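Local coordinates for cadherin-23 (Mus musculus, PDB 5VH2), which is a calcium-binding cadherin whose extracellular repeats probably serve adhesion and force transmission in hearing mechanotransduction, at residues L16-T21 / V99-L104. The protein carries 1 engineered substitution. Residues are numbered along the deposited sequence; the frame is centred on the assembly and turned at random.
Sequences LGLRET and VYVTLL. With CA (calcium ion), chain F; CA (calcium ion), chain G.
This is the parallel pairing of strand 12-19 (the A' strand) with strand 94-104 (the G strand), the last strand of a cadherin repeat, at the end of the β-sandwich where the calcium-binding linker to the next repeat begins. Strand 12-19 is the outermost of its mixed sheet, and strand 94-104 lies between it and strand 78-87. Leu18 N donates to Thr102 O at 3.1 Å, and Leu104 N returns a bond to Leu18 O at 2.8 Å. Leu104 O continues the pattern with a weaker 3.3 Å bond from Glu20 N. Between Leu16 and Leu18 the regular spacing is disturbed: Gly17 takes a positive phi of 74°, and its N reaches two acceptors of one residue, Thr102 O and Thr102 OG1, both weakly. The hydroxyl can do this because Thr102 OG1 sits between its own backbone N and carbonyl carbon (chi1 69°), close to Leu16 CA as well.

Side chains sort onto two faces. On the buried one, Leu18 and Leu103 descend into the interior next to each other, and Leu18 CD2 also touches Val101 CG1 at 3.7 Å; Leu71 covers both leucines. On the exposed face, the Arg19 side chain lies alongside Leu104, Arg19 CG touching Leu104 CD2, while farther back Leu16 CD2 meets the Tyr100 ring obliquely, 4.0 Å from CD2 of that ring.

Just past the strand, Glu20 CB packs on Leu103 CD1, and the chain extends beyond CG so that the carboxylate bridges two calcium ions, one oxygen to each. Asn105 and Glu106, next in the chain, bind the calcium held by Glu20 OE2; Asp108 contributes to both sites. Tyr73 N hydrogen-bonds to Glu20 OE1, the oxygen that binds one calcium at 2.7 Å; Glu20 OE2 binds the other at 2.2 Å.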
ATOM      1  N   LEU A  16      12.604  11.686   4.087  1.00 21.18           N
ATOM      2  CA  LEU A  16      12.322  10.925   2.866  1.00 21.51           C
ATOM      3  C   LEU A  16      12.260   9.435   3.179  1.00 21.86           C
ATOM      4  O   LEU A  16      13.083   8.914   3.943  1.00 22.02           O
ATOM      5  CB  LEU A  16      13.393  11.180   1.801  1.00 21.89           C
ATOM      6  CG  LEU A  16      13.789  12.661   1.632  1.00 21.66           C
ATOM      7  CD1 LEU A  16      14.963  12.878   0.702  1.00 22.15           C
ATOM      8  CD2 LEU A  16      12.575  13.473   1.215  1.00 21.25           C
ATOM      9  N   GLY A  17      11.289   8.743   2.595  1.00 22.04           N
ATOM     10  CA  GLY A  17      11.213   7.297   2.729  1.00 22.49           C
ATOM     11  C   GLY A  17      10.747   6.815   4.090  1.00 22.34           C
ATOM     12  O   GLY A  17      11.217   5.788   4.595  1.00 22.67           O
ATOM     13  N   LEU A  18       9.836   7.568   4.686  1.00 21.90           N
ATOM     14  CA  LEU A  18       9.144   7.123   5.883  1.00 21.85           C
ATOM     15  C   LEU A  18       8.264   5.945   5.497  1.00 22.32           C
ATOM     16  O   LEU A  18       7.447   6.042   4.586  1.00 22.42           O
ATOM     17  CB  LEU A  18       8.277   8.246   6.446  1.00 21.37           C
ATOM     18  CG  LEU A  18       7.422   7.985   7.686  1.00 21.36           C
ATOM     19  CD1 LEU A  18       8.305   7.740   8.883  1.00 21.39           C
ATOM     20  CD2 LEU A  18       6.530   9.163   7.999  1.00 20.97           C
ATOM     21  N   ARG A  19       8.441   4.832   6.196  1.00 22.66           N
ATOM     22  CA  ARG A  19       7.735   3.605   5.858  1.00 23.25           C
ATOM     23  C   ARG A  19       6.227   3.838   6.026  1.00 23.21           C
ATOM     24  O   ARG A  19       5.793   4.246   7.110  1.00 22.94           O
ATOM     25  CB  ARG A  19       8.199   2.480   6.787  1.00 23.59           C
ATOM     26  CG  ARG A  19       9.683   2.125   6.668  1.00 23.73           C
ATOM     27  CD  ARG A  19      10.149   1.076   7.635  1.00 24.05           C
ATOM     28  NE  ARG A  19       9.469  -0.205   7.450  1.00 24.69           N
ATOM     29  CZ  ARG A  19       9.890  -1.365   7.965  1.00 25.15           C
ATOM     30  NH1 ARG A  19      11.014  -1.456   8.690  1.00 25.05           N
ATOM     31  NH2 ARG A  19       9.194  -2.476   7.746  1.00 25.80           N
ATOM     32  N   GLU A  20       5.433   3.591   4.985  1.00 23.55           N
ATOM     33  CA  GLU A  20       3.982   3.869   5.061  1.00 23.58           C
ATOM     34  C   GLU A  20       3.278   3.045   6.139  1.00 23.95           C
ATOM     35  O   GLU A  20       2.285   3.508   6.709  1.00 23.85           O
ATOM     36  CB  GLU A  20       3.271   3.711   3.702  1.00 23.99           C
ATOM     37  CG  GLU A  20       3.220   2.290   3.204  1.00 24.84           C
ATOM     38  CD  GLU A  20       2.231   2.051   2.077  1.00 25.41           C
ATOM     39  OE1 GLU A  20       1.091   2.589   2.102  1.00 25.33           O
ATOM     40  OE2 GLU A  20       2.596   1.269   1.172  1.00 26.01           O
ATOM     41  N   THR A  21       3.816   1.861   6.439  1.00 24.42           N
ATOM     42  CA  THR A  21       3.266   1.012   7.513  1.00 24.85           C
ATOM     43  C   THR A  21       3.841   1.335   8.891  1.00 24.44           C
ATOM     44  O   THR A  21       3.647   0.571   9.837  1.00 24.81           O
ATOM     45  CB  THR A  21       3.488  -0.507   7.251  1.00 25.66           C
ATOM     46  OG1 THR A  21       4.885  -0.821   7.238  1.00 25.55           O
ATOM     47  CG2 THR A  21       2.845  -0.942   5.940  1.00 26.25           C
ATOM     48  N   VAL A  99       8.066  21.322   6.471  1.00 18.67           N
ATOM     49  CA  VAL A  99       8.586  19.983   6.671  1.00 18.88           C
ATOM     50  C   VAL A  99       8.041  19.070   5.578  1.00 18.89           C
ATOM     51  O   VAL A  99       6.817  18.941   5.416  1.00 18.74           O
ATOM     52  CB  VAL A  99       8.208  19.443   8.061  1.00 18.93           C
ATOM     53  CG1 VAL A  99       8.754  18.025   8.270  1.00 19.17           C
ATOM     54  CG2 VAL A  99       8.763  20.357   9.143  1.00 19.02           C
ATOM     55  N   TYR A 100       8.949  18.489   4.792  1.00 19.14           N
ATOM     56  CA  TYR A 100       8.572  17.678   3.632  1.00 19.27           C
ATOM     57  C   TYR A 100       8.759  16.236   4.049  1.00 19.53           C
ATOM     58  O   TYR A 100       9.885  15.822   4.408  1.00 19.76           O
ATOM     59  CB  TYR A 100       9.461  18.050   2.432  1.00 19.48           C
ATOM     60  CG  TYR A 100       9.249  17.298   1.113  1.00 19.75           C
ATOM     61  CD1 TYR A 100       8.007  17.309   0.457  1.00 19.63           C
ATOM     62  CD2 TYR A 100      10.331  16.707   0.451  1.00 20.20           C
ATOM     63  CE1 TYR A 100       7.827  16.653  -0.761  1.00 19.97           C
ATOM     64  CE2 TYR A 100      10.174  16.055  -0.763  1.00 20.54           C
ATOM     65  CZ  TYR A 100       8.905  16.015  -1.369  1.00 20.43           C
ATOM     66  OH  TYR A 100       8.704  15.351  -2.585  1.00 20.86           O
ATOM     67  N   VAL A 101       7.643  15.497   4.065  1.00 19.53           N
ATOM     68  CA  VAL A 101       7.676  14.048   4.315  1.00 19.85           C
ATOM     69  C   VAL A 101       7.223  13.294   3.063  1.00 20.15           C
ATOM     70  O   VAL A 101       6.146  13.554   2.552  1.00 20.07           O
ATOM     71  CB  VAL A 101       6.752  13.673   5.486  1.00 19.79           C
ATOM     72  CG1 VAL A 101       6.884  12.194   5.820  1.00 20.17           C
ATOM     73  CG2 VAL A 101       7.090  14.518   6.716  1.00 19.56           C
ATOM     74  N   THR A 102       8.068  12.395   2.547  1.00 20.54           N
ATOM     75  CA  THR A 102       7.667  11.465   1.488  1.00 20.98           C
ATOM     76  C   THR A 102       7.655  10.042   2.042  1.00 21.35           C
ATOM     77  O   THR A 102       8.424   9.709   2.951  1.00 21.35           O
ATOM     78  CB  THR A 102       8.594  11.506   0.263  1.00 21.30           C
ATOM     79  OG1 THR A 102       9.861  10.966   0.606  1.00 21.55           O
ATOM     80  CG2 THR A 102       8.792  12.890  -0.246  1.00 21.01           C
ATOM     81  N   LEU A 103       6.739   9.234   1.518  1.00 21.71           N
ATOM     82  CA  LEU A 103       6.477   7.898   2.046  1.00 22.13           C
ATOM     83  C   LEU A 103       7.103   6.815   1.169  1.00 22.77           C
ATOM     84  O   LEU A 103       7.191   6.955  -0.057  1.00 23.02           O
ATOM     85  CB  LEU A 103       4.974   7.646   2.108  1.00 22.26           C
ATOM     86  CG  LEU A 103       4.122   8.458   3.068  1.00 21.81           C
ATOM     87  CD1 LEU A 103       2.771   7.792   3.227  1.00 22.19           C
ATOM     88  CD2 LEU A 103       4.794   8.546   4.423  1.00 21.54           C
ATOM     89  N   LEU A 104       7.497   5.721   1.806  1.00 23.09           N
ATOM     90  CA  LEU A 104       8.070   4.576   1.120  1.00 23.78           C
ATOM     91  C   LEU A 104       6.931   3.586   0.883  1.00 24.33           C
ATOM     92  O   LEU A 104       6.314   3.108   1.824  1.00 24.36           O
ATOM     93  CB  LEU A 104       9.180   3.969   1.985  1.00 23.85           C
ATOM     94  CG  LEU A 104       9.699   2.556   1.693  1.00 24.60           C
ATOM     95  CD1 LEU A 104      10.264   2.475   0.296  1.00 25.07           C
ATOM     96  CD2 LEU A 104      10.778   2.207   2.703  1.00 24.53           C
TER
HETATM   97 CA    CA F1402       1.899   0.022  -0.565  1.00 27.43          CA
HETATM   98 CA    CA G1403      -0.924   1.019   1.149  1.00 27.03          CA